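Local coordinates for amino acid ABC transporter, periplasmic amino acid-binding protein (Brucella ovis, PDB 4Z9N) that binds glutathione, and probably delivers it in the periplasm to an ABC transporter for uptake, at residues D45-R50 / E297-S302; A234-E239 / N313-K318; A246-M251 / K284-V289. All coordinates share one frame; numbering follows the deposited sequence.

Interaction 1 of 3, residues D45-R50 / E297-S302; sequences DVDYCR and ERNIGS
Asp47 is gripped by two consecutive residues at the end of helix 292-299, Arg298 and Asn299. Both of their nitrogens meet one oxygen, OD1, and they reach it from opposite faces of the carboxylate plane. Asn299 ND2 donates to Asp47 OD1 at 2.8 Å, with a nearly straight N-H line. It comes from above the carboxylate, 44° out of its plane, while Asp47 OD1 lies in the plane of the Asn299 amide. Arg298 NH1 donates to Asp47 OD1 at 3.0 Å and forms a salt bridge. It stands more steeply, 61° out of the carboxylate plane, and the oxygen sits at the edge of the flat guanidinium. The carboxylate and guanidinium are turned well away from coplanar, and this is a one-oxygen salt bridge, not a two-pronged one.

The Arg298 chain bends at CG-CD (chi3 61°), and this fold brings NH1 back to Asp47. Arg298 CD also passes 3.6 Å from Asp47 OD1. A water lies 2.9 Å from Asn299 OD1 and makes a weak bond of 3.1 Å to Asp47 OD2; it may link the two side chains. The nearby positive charge would probably favour an ionised Asp47.

Other partners fix the two donors. Arg298 NH2 bonds to the carbonyl of Val289, and Asn299 ND2 also bonds to Ile295 O, one turn back in its own helix. The contact holds helix 292-299, from the C-terminal part, to helix 44-57. Asp47 rests on Ile295, and Tyr48 packs on Tyr292. Elsewhere on helix 44-57, Val46 and Cys49 pack on Phe65 of strand 63-67 in the parallel sheet, as in the alpha/beta lobes of solute-binding proteins. Tyr48 and Ile300 reach strand 101-117.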
ATOM      1  N   ASP D  45      -9.170 -15.919  -1.291  1.00 17.41           N
ATOM      2  CA  ASP D  45      -7.884 -16.077  -0.613  1.00 17.49           C
ATOM      3  C   ASP D  45      -7.212 -17.382  -1.042  1.00 20.57           C
ATOM      4  O   ASP D  45      -5.996 -17.435  -1.169  1.00 17.87           O
ATOM      5  CB  ASP D  45      -8.047 -16.041   0.911  1.00 16.86           C
ATOM      6  CG  ASP D  45      -8.191 -14.629   1.453  1.00 17.05           C
ATOM      7  OD1 ASP D  45      -7.816 -13.683   0.727  1.00 18.27           O
ATOM      8  OD2 ASP D  45      -8.673 -14.471   2.608  1.00 18.07           O
ATOM      9  N   VAL D  46      -7.997 -18.437  -1.261  1.00 18.95           N
ATOM     10  CA  VAL D  46      -7.426 -19.680  -1.777  1.00 19.95           C
ATOM     11  C   VAL D  46      -6.687 -19.445  -3.099  1.00 22.41           C
ATOM     12  O   VAL D  46      -5.562 -19.928  -3.290  1.00 20.24           O
ATOM     13  CB  VAL D  46      -8.506 -20.761  -1.942  1.00 21.21           C
ATOM     14  CG1 VAL D  46      -8.024 -21.877  -2.875  1.00 22.38           C
ATOM     15  CG2 VAL D  46      -8.880 -21.328  -0.558  1.00 21.49           C
ATOM     16  N   ASP D  47      -7.304 -18.697  -4.014  1.00 20.43           N
ATOM     17  CA  ASP D  47      -6.661 -18.464  -5.307  1.00 23.54           C
ATOM     18  C   ASP D  47      -5.365 -17.658  -5.142  1.00 23.80           C
ATOM     19  O   ASP D  47      -4.418 -17.823  -5.915  1.00 19.53           O
ATOM     20  CB  ASP D  47      -7.596 -17.737  -6.291  1.00 20.21           C
ATOM     21  CG  ASP D  47      -8.601 -18.671  -6.957  1.00 24.96           C
ATOM     22  OD1 ASP D  47      -9.574 -18.155  -7.548  1.00 25.81           O
ATOM     23  OD2 ASP D  47      -8.440 -19.913  -6.868  1.00 25.97           O
ATOM     24  N   TYR D  48      -5.323 -16.781  -4.144  1.00 18.20           N
ATOM     25  CA  TYR D  48      -4.099 -16.027  -3.868  1.00 17.57           C
ATOM     26  C   TYR D  48      -2.982 -16.988  -3.457  1.00 20.65           C
ATOM     27  O   TYR D  48      -1.836 -16.831  -3.869  1.00 19.15           O
ATOM     28  CB  TYR D  48      -4.331 -14.965  -2.780  1.00 16.65           C
ATOM     29  CG  TYR D  48      -4.320 -13.559  -3.348  1.00 16.09           C
ATOM     30  CD1 TYR D  48      -5.453 -13.029  -3.969  1.00 17.15           C
ATOM     31  CD2 TYR D  48      -3.168 -12.784  -3.313  1.00 15.80           C
ATOM     32  CE1 TYR D  48      -5.439 -11.761  -4.517  1.00 15.66           C
ATOM     33  CE2 TYR D  48      -3.144 -11.507  -3.880  1.00 15.47           C
ATOM     34  CZ  TYR D  48      -4.286 -11.011  -4.474  1.00 15.38           C
ATOM     35  OH  TYR D  48      -4.271  -9.740  -5.015  1.00 15.15           O
ATOM     36  N   CYS D  49      -3.322 -17.976  -2.635  1.00 18.45           N
ATOM     37  CA  CYS D  49      -2.370 -19.034  -2.279  1.00 19.11           C
ATOM     38  C   CYS D  49      -1.881 -19.769  -3.507  1.00 19.96           C
ATOM     39  O   CYS D  49      -0.685 -20.033  -3.665  1.00 20.47           O
ATOM     40  CB  CYS D  49      -2.997 -20.048  -1.334  1.00 19.64           C
ATOM     41  SG  CYS D  49      -3.497 -19.385   0.244  1.00 20.79           S
ATOM     42  N   ARG D  50      -2.825 -20.118  -4.370  1.00 20.49           N
ATOM     43  CA  ARG D  50      -2.480 -20.826  -5.590  1.00 21.49           C
ATOM     44  C   ARG D  50      -1.644 -19.944  -6.511  1.00 21.19           C
ATOM     45  O   ARG D  50      -0.850 -20.453  -7.307  1.00 21.95           O
ATOM     46  CB  ARG D  50      -3.735 -21.310  -6.318  1.00 22.31           C
ATOM     47  CG  ARG D  50      -4.618 -22.258  -5.499  1.00 22.91           C
ATOM     48  CD  ARG D  50      -5.533 -23.067  -6.421  1.00 24.30           C
ATOM     49  NE  ARG D  50      -6.479 -23.875  -5.662  1.00 24.99           N
ATOM     50  CZ  ARG D  50      -6.199 -25.069  -5.147  1.00 31.15           C
ATOM     51  NH1 ARG D  50      -4.999 -25.611  -5.305  1.00 26.21           N
ATOM     52  NH2 ARG D  50      -7.124 -25.721  -4.459  1.00 32.46           N
ATOM     53  N   GLU D 297     -13.793 -11.778  -9.671  1.00 18.93           N
ATOM     54  CA  GLU D 297     -15.090 -12.074 -10.254  1.00 22.52           C
ATOM     55  C   GLU D 297     -15.580 -13.506 -10.035  1.00 22.90           C
ATOM     56  O   GLU D 297     -16.766 -13.720  -9.766  1.00 24.52           O
ATOM     57  CB  GLU D 297     -15.053 -11.761 -11.750  1.00 25.58           C
ATOM     58  CG  GLU D 297     -15.122 -10.263 -12.012  1.00 33.39           C
ATOM     59  CD  GLU D 297     -16.371  -9.639 -11.399  1.00 33.71           C
ATOM     60  OE1 GLU D 297     -17.459 -10.220 -11.579  1.00 38.09           O
ATOM     61  OE2 GLU D 297     -16.275  -8.586 -10.736  1.00 25.14           O
ATOM     62  N   ARG D 298     -14.691 -14.490 -10.150  1.00 22.17           N
ATOM     63  CA  ARG D 298     -15.123 -15.883 -10.073  1.00 25.73           C
ATOM     64  C   ARG D 298     -15.478 -16.278  -8.642  1.00 24.51           C
ATOM     65  O   ARG D 298     -16.239 -17.222  -8.423  1.00 25.16           O
ATOM     66  CB  ARG D 298     -14.038 -16.821 -10.623  1.00 30.20           C
ATOM     67  CG  ARG D 298     -12.925 -17.163  -9.630  1.00 31.05           C
ATOM     68  CD  ARG D 298     -12.032 -18.283 -10.146  1.00 31.94           C
ATOM     69  NE  ARG D 298     -11.382 -17.896 -11.393  1.00 34.95           N
ATOM     70  CZ  ARG D 298     -10.108 -17.533 -11.496  1.00 32.56           C
ATOM     71  NH1 ARG D 298      -9.314 -17.543 -10.432  1.00 23.66           N
ATOM     72  NH2 ARG D 298      -9.615 -17.191 -12.678  1.00 34.63           N
ATOM     73  N   ASN D 299     -14.921 -15.562  -7.672  1.00 21.11           N
ATOM     74  CA  ASN D 299     -15.091 -15.942  -6.272  1.00 20.84           C
ATOM     75  C   ASN D 299     -16.103 -15.092  -5.519  1.00 20.46           C
ATOM     76  O   ASN D 299     -16.898 -15.618  -4.745  1.00 21.06           O
ATOM     77  CB  ASN D 299     -13.750 -15.863  -5.549  1.00 19.70           C
ATOM     78  CG  ASN D 299     -12.809 -16.963  -5.963  1.00 20.31           C
ATOM     79  OD1 ASN D 299     -13.100 -18.144  -5.773  1.00 21.45           O
ATOM     80  ND2 ASN D 299     -11.663 -16.584  -6.510  1.00 19.66           N
ATOM     81  N   ILE D 300     -16.038 -13.776  -5.688  1.00 19.54           N
ATOM     82  CA  ILE D 300     -16.830 -12.892  -4.838  1.00 19.16           C
ATOM     83  C   ILE D 300     -17.572 -11.829  -5.644  1.00 19.32           C
ATOM     84  O   ILE D 300     -18.446 -11.147  -5.114  1.00 19.49           O
ATOM     85  CB  ILE D 300     -15.949 -12.225  -3.731  1.00 17.72           C
ATOM     86  CG1 ILE D 300     -14.852 -11.342  -4.337  1.00 18.72           C
ATOM     87  CG2 ILE D 300     -15.349 -13.280  -2.814  1.00 17.75           C
ATOM     88  CD1 ILE D 300     -13.974 -10.637  -3.288  1.00 15.56           C
ATOM     89  N   GLY D 301     -17.247 -11.702  -6.927  1.00 24.21           N
ATOM     90  CA  GLY D 301     -17.885 -10.692  -7.756  1.00 24.01           C
ATOM     91  C   GLY D 301     -19.135 -11.156  -8.502  1.00 21.71           C
ATOM     92  O   GLY D 301     -19.897 -11.992  -8.023  1.00 22.53           O
ATOM     93  N   SER D 302     -19.340 -10.610  -9.696  1.00 26.15           N
ATOM     94  CA  SER D 302     -20.547 -10.906 -10.464  1.00 28.79           C
ATOM     95  C   SER D 302     -20.552 -12.325 -11.028  1.00 31.39           C
ATOM     96  O   SER D 302     -21.596 -12.824 -11.451  1.00 33.60           O
ATOM     97  CB  SER D 302     -20.714  -9.879 -11.589  1.00 34.60           C
ATOM     98  OG  SER D 302     -19.593  -9.896 -12.459  1.00 41.16           O
TER
HETATM   99  O   HOH W   1     -11.502 -20.395  -6.528  1.00 25.78           O

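Interaction 2 of 3, residues A234-E239 / N313-K318; sequences ALLNAE and NAQWNK
Gln315 lays its side chain alongside that of Glu239, the two running in opposite directions. Its amide nitrogen NE2 lies 3.6 Å from Glu239 CB, and its CG lies 3.7 Å from Glu239 OE1. The carboxylate and amide planes are almost perpendicular, 84° apart. NE2 gives both of its bonds to helix 222-240. One goes to Glu239 OE1 at 3.0 Å and is essentially straight. The acceptor lies in the amide plane of Gln315, but NE2 stands above the carboxylate plane of Glu239. The other goes to the backbone oxygen of Leu236, at 3.1 Å from NE2. It is more bent, and that oxygen lies off the amide plane. Leu236 CD2 brushes the same nitrogen at 4.1 Å.

The Gln315 chain is bent at CB-CG (chi2 -75°), which swings the amide across to the helix. Glu239 is extended instead, with CG opposite the backbone N (chi1 -174°). Gln315 also starts a type I beta turn. Its carbonyl takes the backbone N-H of Lys318, with Trp316 and Asn317 at the corners. The turn belongs to the C-terminal tail of this family 3 solute-binding protein, and Gln315 pins that tail to the helix. Gln315 is buried, and the two bonds satisfy its amide nitrogen.

Arg310 forms a salt bridge with Glu239 OE2, so the carboxylate is held from the tail on both oxygens. Within the turn, Trp316 NE1 bonds to Glu240 OE1 and the ring packs on Leu321 of the second subunit. Asn237 OD1 bonds to Lys210 of that subunit.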
ATOM      1  N   ALA D 234       1.935  -8.471  -9.301  1.00 16.79           N
ATOM      2  CA  ALA D 234       1.846  -9.026 -10.641  1.00 17.06           C
ATOM      3  C   ALA D 234       0.381  -9.214 -11.016  1.00 16.71           C
ATOM      4  O   ALA D 234      -0.021  -8.901 -12.141  1.00 18.16           O
ATOM      5  CB  ALA D 234       2.599 -10.355 -10.751  1.00 15.13           C
ATOM      6  N   LEU D 235      -0.415  -9.720 -10.079  1.00 13.63           N
ATOM      7  CA  LEU D 235      -1.842  -9.907 -10.343  1.00 14.86           C
ATOM      8  C   LEU D 235      -2.513  -8.578 -10.702  1.00 14.44           C
ATOM      9  O   LEU D 235      -3.352  -8.515 -11.614  1.00 15.11           O
ATOM     10  CB  LEU D 235      -2.545 -10.532  -9.134  1.00 15.45           C
ATOM     11  CG  LEU D 235      -2.213 -12.008  -8.874  1.00 15.39           C
ATOM     12  CD1 LEU D 235      -2.741 -12.442  -7.514  1.00 14.58           C
ATOM     13  CD2 LEU D 235      -2.782 -12.885  -9.988  1.00 19.38           C
ATOM     14  N   LEU D 236      -2.162  -7.526  -9.960  1.00 15.23           N
ATOM     15  CA  LEU D 236      -2.713  -6.194 -10.215  1.00 15.45           C
ATOM     16  C   LEU D 236      -2.253  -5.628 -11.564  1.00 17.11           C
ATOM     17  O   LEU D 236      -3.071  -5.139 -12.346  1.00 14.16           O
ATOM     18  CB  LEU D 236      -2.328  -5.232  -9.095  1.00 14.84           C
ATOM     19  CG  LEU D 236      -2.989  -5.518  -7.731  1.00 11.29           C
ATOM     20  CD1 LEU D 236      -2.537  -4.511  -6.655  1.00 12.35           C
ATOM     21  CD2 LEU D 236      -4.530  -5.538  -7.838  1.00 12.24           C
ATOM     22  N   ASN D 237      -0.944  -5.675 -11.826  1.00 12.60           N
ATOM     23  CA  ASN D 237      -0.419  -5.146 -13.085  1.00 14.30           C
ATOM     24  C   ASN D 237      -1.034  -5.862 -14.289  1.00 17.27           C
ATOM     25  O   ASN D 237      -1.387  -5.213 -15.280  1.00 14.75           O
ATOM     26  CB  ASN D 237       1.117  -5.246 -13.134  1.00 15.70           C
ATOM     27  CG  ASN D 237       1.807  -4.041 -12.508  1.00 15.42           C
ATOM     28  OD1 ASN D 237       1.943  -2.991 -13.137  1.00 15.63           O
ATOM     29  ND2 ASN D 237       2.238  -4.186 -11.257  1.00 13.82           N
ATOM     30  N   ALA D 238      -1.167  -7.182 -14.194  1.00 17.44           N
ATOM     31  CA  ALA D 238      -1.729  -7.964 -15.292  1.00 19.58           C
ATOM     32  C   ALA D 238      -3.151  -7.513 -15.594  1.00 17.80           C
ATOM     33  O   ALA D 238      -3.512  -7.329 -16.761  1.00 18.10           O
ATOM     34  CB  ALA D 238      -1.699  -9.452 -14.974  1.00 19.96           C
ATOM     35  N   GLU D 239      -3.955  -7.293 -14.559  1.00 15.83           N
ATOM     36  CA  GLU D 239      -5.315  -6.830 -14.826  1.00 20.76           C
ATOM     37  C   GLU D 239      -5.267  -5.454 -15.489  1.00 15.29           C
ATOM     38  O   GLU D 239      -5.950  -5.219 -16.492  1.00 17.76           O
ATOM     39  CB  GLU D 239      -6.184  -6.767 -13.565  1.00 18.19           C
ATOM     40  CG  GLU D 239      -7.629  -6.407 -13.934  1.00 16.95           C
ATOM     41  CD  GLU D 239      -8.538  -6.112 -12.763  1.00 19.12           C
ATOM     42  OE1 GLU D 239      -8.048  -5.920 -11.623  1.00 15.31           O
ATOM     43  OE2 GLU D 239      -9.771  -6.087 -12.995  1.00 19.06           O
ATOM     44  N   ASN D 313     -11.922  -2.054  -4.198  1.00 13.28           N
ATOM     45  CA  ASN D 313     -10.970  -2.992  -4.770  1.00 14.52           C
ATOM     46  C   ASN D 313     -10.960  -2.948  -6.284  1.00 12.64           C
ATOM     47  O   ASN D 313     -10.354  -3.801  -6.931  1.00 13.75           O
ATOM     48  CB  ASN D 313     -11.255  -4.390  -4.248  1.00 16.72           C
ATOM     49  CG  ASN D 313     -11.057  -4.456  -2.755  1.00 14.05           C
ATOM     50  OD1 ASN D 313      -9.931  -4.307  -2.279  1.00 14.12           O
ATOM     51  ND2 ASN D 313     -12.150  -4.561  -2.005  1.00 13.78           N
ATOM     52  N   ALA D 314     -11.598  -1.926  -6.849  1.00 13.68           N
ATOM     53  CA  ALA D 314     -11.388  -1.630  -8.254  1.00 13.99           C
ATOM     54  C   ALA D 314      -9.951  -1.155  -8.433  1.00 12.98           C
ATOM     55  O   ALA D 314      -9.301  -0.719  -7.484  1.00 12.28           O
ATOM     56  CB  ALA D 314     -12.377  -0.562  -8.769  1.00 15.83           C
ATOM     57  N   GLN D 315      -9.456  -1.269  -9.655  1.00 13.73           N
ATOM     58  CA  GLN D 315      -8.171  -0.690 -10.024  1.00 13.02           C
ATOM     59  C   GLN D 315      -8.115   0.794  -9.681  1.00 15.46           C
ATOM     60  O   GLN D 315      -9.125   1.504  -9.734  1.00 13.78           O
ATOM     61  CB  GLN D 315      -7.934  -0.888 -11.520  1.00 13.76           C
ATOM     62  CG  GLN D 315      -7.511  -2.307 -11.930  1.00 17.88           C
ATOM     63  CD  GLN D 315      -6.072  -2.638 -11.581  1.00 17.51           C
ATOM     64  OE1 GLN D 315      -5.220  -1.749 -11.510  1.00 18.85           O
ATOM     65  NE2 GLN D 315      -5.784  -3.924 -11.409  1.00 17.30           N
ATOM     66  N   TRP D 316      -6.909   1.256  -9.374  1.00 15.64           N
ATOM     67  CA  TRP D 316      -6.646   2.650  -9.025  1.00 16.82           C
ATOM     68  C   TRP D 316      -7.113   3.623 -10.110  1.00 16.88           C
ATOM     69  O   TRP D 316      -7.571   4.729  -9.808  1.00 19.58           O
ATOM     70  CB  TRP D 316      -5.137   2.821  -8.756  1.00 11.76           C
ATOM     71  CG  TRP D 316      -4.310   2.614 -10.003  1.00 12.07           C
ATOM     72  CD1 TRP D 316      -3.921   1.423 -10.562  1.00 12.83           C
ATOM     73  CD2 TRP D 316      -3.795   3.645 -10.845  1.00 12.56           C
ATOM     74  NE1 TRP D 316      -3.182   1.664 -11.713  1.00 14.80           N
ATOM     75  CE2 TRP D 316      -3.093   3.020 -11.903  1.00 15.15           C
ATOM     76  CE3 TRP D 316      -3.853   5.048 -10.806  1.00 17.22           C
ATOM     77  CZ2 TRP D 316      -2.449   3.751 -12.915  1.00 16.12           C
ATOM     78  CZ3 TRP D 316      -3.214   5.774 -11.811  1.00 18.26           C
ATOM     79  CH2 TRP D 316      -2.530   5.121 -12.858  1.00 17.62           C
ATOM     80  N   ASN D 317      -7.015   3.218 -11.374  1.00 16.02           N
ATOM     81  CA  ASN D 317      -7.395   4.109 -12.466  1.00 17.01           C
ATOM     82  C   ASN D 317      -8.818   3.836 -12.935  1.00 17.34           C
ATOM     83  O   ASN D 317      -9.221   4.283 -14.014  1.00 16.72           O
ATOM     84  CB  ASN D 317      -6.415   3.986 -13.645  1.00 19.76           C
ATOM     85  CG  ASN D 317      -6.326   2.580 -14.200  1.00 19.03           C
ATOM     86  OD1 ASN D 317      -6.876   1.634 -13.639  1.00 17.73           O
ATOM     87  ND2 ASN D 317      -5.622   2.437 -15.321  1.00 24.90           N
ATOM     88  N   LYS D 318      -9.571   3.098 -12.124  1.00 16.60           N
ATOM     89  CA  LYS D 318     -10.993   2.875 -12.359  1.00 18.84           C
ATOM     90  C   LYS D 318     -11.789   3.214 -11.095  1.00 21.50           C
ATOM     91  O   LYS D 318     -12.887   2.698 -10.894  1.00 25.03           O
ATOM     92  CB  LYS D 318     -11.269   1.421 -12.763  1.00 22.88           C
ATOM     93  CG  LYS D 318     -10.519   0.952 -14.005  1.00 25.94           C
ATOM     94  CD  LYS D 318     -10.882   1.757 -15.232  1.00 35.98           C
ATOM     95  CE  LYS D 318     -10.213   1.176 -16.462  1.00 45.50           C
ATOM     96  NZ  LYS D 318     -10.715  -0.201 -16.715  1.00 51.12           N
TER

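Interaction 3 of 3, residues A246-M251 / K284-V289; sequences ANVEEM and KIIKGV
Val248 points its side chain at helix 281-289 and meets two residues there. Its CB touches Ile286 CG2 at 3.9 Å. From CB the branches part. With chi1 at 62°, CG1 sits between the backbone N and the carbonyl carbon and is turned to the Lys287 chain, 3.7 Å from Lys287 CG. It keeps Ile286 CG2 at 4.1 Å. CG2 goes the other way and meets Ile286 CB, also at 4.1 Å. The valine thus sits over the base of the Ile286 side chain and against the first part of the Lys287 chain.

Ile286 offers its CG2 branch to Val248, while its CD1 end leads away towards Ala238. Lys287 runs across Val248 at about a right angle and continues to Glu249, with which it forms a salt bridge. NZ lies 2.5 Å from Glu249 OE1. That is unusually short, so the exact length is doubtful. Glu249 bends at CB-CG, which brings its carboxylate to the lysine. This charged pair is exposed, whereas Val248 and Ile286 are buried.

Nearby, Val248 also packs on Ile243 and Leu263, and Lys287 O bonds to Gln245 NE2. The arrangement is an apolar helix-to-helix pair edged by a surface salt bridge. It belongs to the C-terminal helical region, where the short helix 248-251 is laid against helix 281-289, which itself packs on helix 222-240 through Ile285 and Ile286.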
ATOM      1  N   ALA D 246      -6.695 -16.479 -20.258  1.00 27.59           N
ATOM      2  CA  ALA D 246      -6.949 -16.958 -21.614  1.00 29.98           C
ATOM      3  C   ALA D 246      -5.984 -16.381 -22.644  1.00 32.70           C
ATOM      4  O   ALA D 246      -5.691 -17.031 -23.654  1.00 32.66           O
ATOM      5  CB  ALA D 246      -8.384 -16.646 -22.013  1.00 33.56           C
ATOM      6  N   ASN D 247      -5.478 -15.172 -22.412  1.00 31.58           N
ATOM      7  CA  ASN D 247      -4.692 -14.538 -23.472  1.00 29.53           C
ATOM      8  C   ASN D 247      -3.211 -14.371 -23.154  1.00 28.71           C
ATOM      9  O   ASN D 247      -2.461 -13.878 -23.989  1.00 29.50           O
ATOM     10  CB  ASN D 247      -5.298 -13.177 -23.851  1.00 28.96           C
ATOM     11  CG  ASN D 247      -5.074 -12.080 -22.801  1.00 26.47           C
ATOM     12  OD1 ASN D 247      -4.264 -12.206 -21.875  1.00 25.15           O
ATOM     13  ND2 ASN D 247      -5.802 -10.974 -22.966  1.00 26.05           N
ATOM     14  N   VAL D 248      -2.791 -14.761 -21.953  1.00 27.32           N
ATOM     15  CA  VAL D 248      -1.415 -14.481 -21.537  1.00 26.45           C
ATOM     16  C   VAL D 248      -0.368 -15.128 -22.461  1.00 28.73           C
ATOM     17  O   VAL D 248       0.702 -14.559 -22.686  1.00 30.78           O
ATOM     18  CB  VAL D 248      -1.188 -14.901 -20.072  1.00 24.91           C
ATOM     19  CG1 VAL D 248      -1.384 -16.397 -19.892  1.00 29.32           C
ATOM     20  CG2 VAL D 248       0.193 -14.464 -19.610  1.00 25.64           C
ATOM     21  N   GLU D 249      -0.659 -16.301 -23.012  1.00 30.44           N
ATOM     22  CA  GLU D 249       0.320 -16.929 -23.890  1.00 32.61           C
ATOM     23  C   GLU D 249       0.493 -16.077 -25.139  1.00 35.32           C
ATOM     24  O   GLU D 249       1.603 -15.921 -25.632  1.00 39.10           O
ATOM     25  CB  GLU D 249      -0.085 -18.358 -24.256  1.00 44.38           C
ATOM     26  CG  GLU D 249       0.944 -19.094 -25.126  1.00 51.29           C
ATOM     27  CD  GLU D 249       2.248 -19.398 -24.399  1.00 53.96           C
ATOM     28  OE1 GLU D 249       2.257 -19.382 -23.151  1.00 51.36           O
ATOM     29  OE2 GLU D 249       3.257 -19.671 -25.086  1.00 58.72           O
ATOM     30  N   GLU D 250      -0.604 -15.509 -25.629  1.00 35.04           N
ATOM     31  CA  GLU D 250      -0.545 -14.571 -26.750  1.00 38.69           C
ATOM     32  C   GLU D 250       0.108 -13.242 -26.352  1.00 36.93           C
ATOM     33  O   GLU D 250       0.872 -12.655 -27.123  1.00 35.23           O
ATOM     34  CB  GLU D 250      -1.948 -14.306 -27.299  1.00 37.41           C
ATOM     35  CG  GLU D 250      -2.416 -15.268 -28.389  1.00 44.44           C
ATOM     36  CD  GLU D 250      -1.337 -15.615 -29.401  1.00 50.05           C
ATOM     37  OE1 GLU D 250      -0.532 -16.540 -29.138  1.00 55.24           O
ATOM     38  OE2 GLU D 250      -1.292 -14.946 -30.454  1.00 47.14           O
ATOM     39  N   MET D 251      -0.206 -12.756 -25.156  1.00 36.83           N
ATOM     40  CA  MET D 251       0.322 -11.465 -24.725  1.00 35.00           C
ATOM     41  C   MET D 251       1.841 -11.501 -24.564  1.00 35.47           C
ATOM     42  O   MET D 251       2.500 -10.465 -24.624  1.00 31.10           O
ATOM     43  CB  MET D 251      -0.337 -11.018 -23.419  1.00 33.39           C
ATOM     44  CG  MET D 251      -1.748 -10.473 -23.587  1.00 37.54           C
ATOM     45  SD  MET D 251      -1.788  -8.916 -24.508  1.00 41.67           S
ATOM     46  CE  MET D 251      -3.525  -8.501 -24.422  1.00 41.57           C
ATOM     47  N   LYS D 284       3.416 -17.755 -15.388  1.00 23.68           N
ATOM     48  CA  LYS D 284       3.013 -18.870 -14.534  1.00 24.31           C
ATOM     49  C   LYS D 284       1.847 -18.501 -13.624  1.00 22.94           C
ATOM     50  O   LYS D 284       0.913 -19.300 -13.478  1.00 22.91           O
ATOM     51  CB  LYS D 284       4.178 -19.375 -13.680  1.00 23.34           C
ATOM     52  CG  LYS D 284       5.361 -19.912 -14.456  1.00 32.77           C
ATOM     53  CD  LYS D 284       6.424 -20.432 -13.485  1.00 34.80           C
ATOM     54  CE  LYS D 284       7.635 -21.010 -14.208  1.00 40.79           C
ATOM     55  NZ  LYS D 284       7.257 -21.778 -15.421  1.00 42.88           N
ATOM     56  N   ILE D 285       1.899 -17.307 -13.018  1.00 20.68           N
ATOM     57  CA  ILE D 285       0.816 -16.850 -12.157  1.00 19.77           C
ATOM     58  C   ILE D 285      -0.495 -16.759 -12.946  1.00 20.15           C
ATOM     59  O   ILE D 285      -1.511 -17.332 -12.550  1.00 20.52           O
ATOM     60  CB  ILE D 285       1.126 -15.481 -11.477  1.00 18.23           C
ATOM     61  CG1 ILE D 285       2.349 -15.570 -10.547  1.00 17.98           C
ATOM     62  CG2 ILE D 285      -0.080 -15.015 -10.725  1.00 17.49           C
ATOM     63  CD1 ILE D 285       2.842 -14.209 -10.009  1.00 18.57           C
ATOM     64  N   ILE D 286      -0.482 -16.021 -14.050  1.00 20.16           N
ATOM     65  CA  ILE D 286      -1.713 -15.764 -14.780  1.00 26.73           C
ATOM     66  C   ILE D 286      -2.294 -17.054 -15.396  1.00 27.10           C
ATOM     67  O   ILE D 286      -3.515 -17.255 -15.419  1.00 24.14           O
ATOM     68  CB  ILE D 286      -1.477 -14.685 -15.854  1.00 24.86           C
ATOM     69  CG1 ILE D 286      -0.958 -13.404 -15.200  1.00 22.22           C
ATOM     70  CG2 ILE D 286      -2.761 -14.373 -16.582  1.00 22.74           C
ATOM     71  CD1 ILE D 286      -1.906 -12.816 -14.137  1.00 19.68           C
ATOM     72  N   LYS D 287      -1.429 -17.936 -15.880  1.00 23.29           N
ATOM     73  CA  LYS D 287      -1.891 -19.239 -16.346  1.00 25.03           C
ATOM     74  C   LYS D 287      -2.556 -20.032 -15.225  1.00 25.14           C
ATOM     75  O   LYS D 287      -3.557 -20.724 -15.445  1.00 26.27           O
ATOM     76  CB  LYS D 287      -0.728 -20.038 -16.933  1.00 30.53           C
ATOM     77  CG  LYS D 287      -0.224 -19.481 -18.253  1.00 32.59           C
ATOM     78  CD  LYS D 287       0.225 -20.569 -19.185  1.00 36.21           C
ATOM     79  CE  LYS D 287       0.677 -19.973 -20.516  1.00 42.17           C
ATOM     80  NZ  LYS D 287       1.680 -20.829 -21.221  1.00 43.04           N
ATOM     81  N   GLY D 288      -2.001 -19.915 -14.021  1.00 24.31           N
ATOM     82  CA  GLY D 288      -2.487 -20.676 -12.885  1.00 24.27           C
ATOM     83  C   GLY D 288      -3.823 -20.218 -12.327  1.00 23.64           C
ATOM     84  O   GLY D 288      -4.670 -21.046 -11.983  1.00 24.53           O
ATOM     85  N   VAL D 289      -4.021 -18.904 -12.229  1.00 23.43           N
ATOM     86  CA  VAL D 289      -5.190 -18.370 -11.525  1.00 22.95           C
ATOM     87  C   VAL D 289      -5.843 -17.176 -12.239  1.00 22.02           C
ATOM     88  O   VAL D 289      -6.894 -16.704 -11.809  1.00 22.70           O
ATOM     89  CB  VAL D 289      -4.817 -17.965 -10.077  1.00 20.30           C
ATOM     90  CG1 VAL D 289      -4.402 -19.206  -9.242  1.00 21.06           C
ATOM     91  CG2 VAL D 289      -3.719 -16.910 -10.084  1.00 19.12           C
TER

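Overall arrangement
From the N terminus, 45-50 on helix 44-57 comes first. The chain then runs through the remaining strands and five more helices before reaching 234-239. Interaction 3 closes the shortest loop, between 246-251 and 284-289, and lies within the loops of both other contacts. Interaction 1 closes next, when 297-302 returns to 45-50. Interaction 2 closes last, at 313-318, so its loop crosses that of interaction 1. The three also touch. Tyr48 packs on Leu235, Val289 meets Asp47 and Arg50, and Ile285 and Ile286 pack on Ala234, Leu235 and Ala238. Together they tie helix 292-299 to helix 44-57, the tail to helix 222-240, and helix 281-289 to helix 248-251.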